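Long-range contact in RNA-binding protein RO60 (Deinococcus radiodurans, PDB 2NVO), which binds several small RNAs that accumulate during recovery from ultraviolet irradiation and contributes to the bacterium's resistance to ultraviolet light: residues V160-D165 and P193-A198. Numbering follows the deposited sequence.
Sequences VYETAD and PKTDDA
Glu162 and Thr195 mark the closest backbone approach, their CA atoms 5.5 Å apart, where the last turn of helix 151-163 meets the irregular linker between helices 184-191 and 198-209. The linker begins extended at Pro193 and Lys194, then turns into the next helix, for which Asp197 is the N-cap; across the contact, Asp165 caps the helix that follows 151-163.

Glu162 does most of the gripping. Its CG lies beside the backbone N, anti to the carbonyl carbon (chi1 -70°), and from there the extended chain reaches across to the linker. At its end OE2 accepts the backbone N-H of Lys194 at 2.9 Å from Lys194 N, a nearly straight bond (162°) taken on the anti lone pair, away from OE1. The other oxygen, OE1, forms a salt bridge with Arg155, two turns earlier in the same helix, so the carboxylate is held through both oxygens, which restrains its rotation. The hydrocarbon part of the same side chain lies against the proline, Glu162 CG to Pro193 CB being 3.8 Å.

Pro193 also packs against Tyr161: its CG sits 3.7 Å from Tyr161 CB and equally close to Tyr161 CD2, meeting the ring obliquely. Leu188 and Leu204, from the helices flanking the linker, touch both residues and extend this apolar patch. Farther along, the methyl CG2 of Thr195 rests 4.0 Å from Glu162 CA. Arg200, from helix 198-209, links the two segments: its side chain, which Thr195 also touches, bonds Ala164 O and forms salt bridges with Asp196 and Asp197.

This is a helix end packed on an inter-helix loop in the HEAT-like helical horseshoe of the TROVE domain, with a glutamate pinning the loop backbone, within the region assigned by similarity to RNA binding.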
ATOM      1  N   VAL A 160      10.314  -6.820 -23.296  1.00 19.80           N
ATOM      2  CA  VAL A 160       9.179  -6.387 -22.500  1.00 19.13           C
ATOM      3  C   VAL A 160       7.983  -6.030 -23.378  1.00 17.86           C
ATOM      4  O   VAL A 160       6.863  -6.463 -23.108  1.00 21.96           O
ATOM      5  CB  VAL A 160       9.538  -5.192 -21.578  1.00 16.40           C
ATOM      6  CG1 VAL A 160       8.289  -4.665 -20.891  1.00 18.89           C
ATOM      7  CG2 VAL A 160      10.556  -5.625 -20.553  1.00 14.66           C
ATOM      8  N   TYR A 161       8.219  -5.249 -24.430  1.00 17.18           N
ATOM      9  CA  TYR A 161       7.137  -4.832 -25.320  1.00 17.98           C
ATOM     10  C   TYR A 161       6.664  -5.963 -26.230  1.00 20.24           C
ATOM     11  O   TYR A 161       5.478  -6.080 -26.528  1.00 18.90           O
ATOM     12  CB  TYR A 161       7.568  -3.636 -26.165  1.00 18.95           C
ATOM     13  CG  TYR A 161       7.862  -2.398 -25.345  1.00 18.67           C
ATOM     14  CD1 TYR A 161       6.830  -1.615 -24.837  1.00 20.21           C
ATOM     15  CD2 TYR A 161       9.171  -2.012 -25.085  1.00 20.17           C
ATOM     16  CE1 TYR A 161       7.101  -0.465 -24.086  1.00 16.35           C
ATOM     17  CE2 TYR A 161       9.453  -0.882 -24.340  1.00 18.58           C
ATOM     18  CZ  TYR A 161       8.415  -0.118 -23.838  1.00 18.76           C
ATOM     19  OH  TYR A 161       8.700   1.010 -23.099  1.00 19.16           O
ATOM     20  N   GLU A 162       7.599  -6.798 -26.662  1.00 22.88           N
ATOM     21  CA  GLU A 162       7.271  -7.892 -27.579  1.00 22.41           C
ATOM     22  C   GLU A 162       6.483  -9.010 -26.894  1.00 26.32           C
ATOM     23  O   GLU A 162       5.844  -9.835 -27.560  1.00 22.91           O
ATOM     24  CB  GLU A 162       8.550  -8.433 -28.215  1.00 21.25           C
ATOM     25  CG  GLU A 162       9.179  -7.458 -29.197  1.00 22.82           C
ATOM     26  CD  GLU A 162      10.593  -7.833 -29.562  1.00 24.69           C
ATOM     27  OE1 GLU A 162      11.101  -8.814 -28.983  1.00 26.27           O
ATOM     28  OE2 GLU A 162      11.196  -7.149 -30.425  1.00 23.88           O
ATOM     29  N   THR A 163       6.525  -9.027 -25.566  1.00 24.58           N
ATOM     30  CA  THR A 163       5.842 -10.056 -24.780  1.00 26.55           C
ATOM     31  C   THR A 163       4.420  -9.636 -24.387  1.00 28.27           C
ATOM     32  O   THR A 163       3.591 -10.465 -24.013  1.00 26.90           O
ATOM     33  CB  THR A 163       6.651 -10.393 -23.511  1.00 26.26           C
ATOM     34  OG1 THR A 163       7.881 -11.019 -23.883  1.00 28.21           O
ATOM     35  CG2 THR A 163       5.878 -11.322 -22.595  1.00 31.45           C
ATOM     36  N   ALA A 164       4.138  -8.344 -24.486  1.00 23.27           N
ATOM     37  CA  ALA A 164       2.858  -7.805 -24.032  1.00 27.89           C
ATOM     38  C   ALA A 164       1.785  -7.864 -25.116  1.00 27.00           C
ATOM     39  O   ALA A 164       2.034  -7.489 -26.263  1.00 25.59           O
ATOM     40  CB  ALA A 164       3.040  -6.359 -23.551  1.00 26.06           C
ATOM     41  N   ASP A 165       0.580  -8.294 -24.746  1.00 30.94           N
ATOM     42  CA  ASP A 165      -0.510  -8.398 -25.718  1.00 31.69           C
ATOM     43  C   ASP A 165      -1.065  -7.030 -26.123  1.00 33.11           C
ATOM     44  O   ASP A 165      -0.814  -6.020 -25.462  1.00 30.26           O
ATOM     45  CB  ASP A 165      -1.608  -9.377 -25.248  1.00 36.45           C
ATOM     46  CG  ASP A 165      -2.784  -8.690 -24.543  1.00 39.32           C
ATOM     47  OD1 ASP A 165      -2.585  -7.687 -23.824  1.00 35.41           O
ATOM     48  OD2 ASP A 165      -3.925  -9.186 -24.696  1.00 42.32           O
ATOM     49  N   PRO A 193      11.397  -2.475 -30.472  1.00 27.97           N
ATOM     50  CA  PRO A 193      10.716  -3.777 -30.513  1.00 24.20           C
ATOM     51  C   PRO A 193      10.032  -4.024 -31.859  1.00 24.26           C
ATOM     52  O   PRO A 193       9.556  -3.086 -32.506  1.00 18.85           O
ATOM     53  CB  PRO A 193       9.639  -3.661 -29.423  1.00 21.63           C
ATOM     54  CG  PRO A 193       9.915  -2.375 -28.694  1.00 25.40           C
ATOM     55  CD  PRO A 193      10.703  -1.501 -29.615  1.00 24.91           C
ATOM     56  N   LYS A 194       9.966  -5.284 -32.268  1.00 23.80           N
ATOM     57  CA  LYS A 194       9.118  -5.666 -33.395  1.00 23.78           C
ATOM     58  C   LYS A 194       8.437  -6.993 -33.091  1.00 22.34           C
ATOM     59  O   LYS A 194       9.091  -7.971 -32.748  1.00 22.24           O
ATOM     60  CB  LYS A 194       9.910  -5.774 -34.691  1.00 24.57           C
ATOM     61  CG  LYS A 194       9.012  -5.951 -35.921  1.00 28.72           C
ATOM     62  CD  LYS A 194       9.821  -6.304 -37.162  1.00 30.98           C
ATOM     63  CE  LYS A 194       9.098  -5.888 -38.436  1.00 36.68           C
ATOM     64  NZ  LYS A 194       9.936  -6.093 -39.664  1.00 43.10           N
ATOM     65  N   THR A 195       7.118  -7.009 -33.195  1.00 21.14           N
ATOM     66  CA  THR A 195       6.357  -8.221 -32.945  1.00 24.52           C
ATOM     67  C   THR A 195       6.040  -8.891 -34.280  1.00 24.91           C
ATOM     68  O   THR A 195       6.285  -8.326 -35.335  1.00 21.69           O
ATOM     69  CB  THR A 195       5.051  -7.906 -32.223  1.00 23.61           C
ATOM     70  OG1 THR A 195       4.163  -7.215 -33.116  1.00 26.86           O
ATOM     71  CG2 THR A 195       5.323  -7.035 -31.002  1.00 28.30           C
ATOM     72  N   ASP A 196       5.495 -10.097 -34.222  1.00 27.71           N
ATOM     73  CA  ASP A 196       5.063 -10.780 -35.430  1.00 25.63           C
ATOM     74  C   ASP A 196       3.787 -10.140 -35.964  1.00 28.43           C
ATOM     75  O   ASP A 196       3.595 -10.071 -37.170  1.00 26.82           O
ATOM     76  CB  ASP A 196       4.834 -12.275 -35.161  1.00 23.35           C
ATOM     77  CG  ASP A 196       3.932 -12.524 -33.966  1.00 29.04           C
ATOM     78  OD1 ASP A 196       3.213 -13.539 -33.960  1.00 29.49           O
ATOM     79  OD2 ASP A 196       3.939 -11.707 -33.020  1.00 34.22           O
ATOM     80  N   ASP A 197       2.919  -9.654 -35.076  1.00 25.65           N
ATOM     81  CA  ASP A 197       1.601  -9.206 -35.521  1.00 26.98           C
ATOM     82  C   ASP A 197       1.483  -7.702 -35.728  1.00 28.02           C
ATOM     83  O   ASP A 197       1.977  -6.894 -34.925  1.00 23.92           O
ATOM     84  CB  ASP A 197       0.513  -9.675 -34.566  1.00 29.21           C
ATOM     85  CG  ASP A 197       0.639  -9.046 -33.218  1.00 30.41           C
ATOM     86  OD1 ASP A 197      -0.251  -8.246 -32.851  1.00 28.23           O
ATOM     87  OD2 ASP A 197       1.650  -9.331 -32.542  1.00 31.76           O
ATOM     88  N   ALA A 198       0.797  -7.343 -36.807  1.00 24.03           N
ATOM     89  CA  ALA A 198       0.713  -5.957 -37.251  1.00 28.88           C
ATOM     90  C   ALA A 198      -0.013  -5.058 -36.254  1.00 29.47           C
ATOM     91  O   ALA A 198       0.277  -3.865 -36.172  1.00 26.45           O
ATOM     92  CB  ALA A 198       0.048  -5.878 -38.613  1.00 26.37           C
TER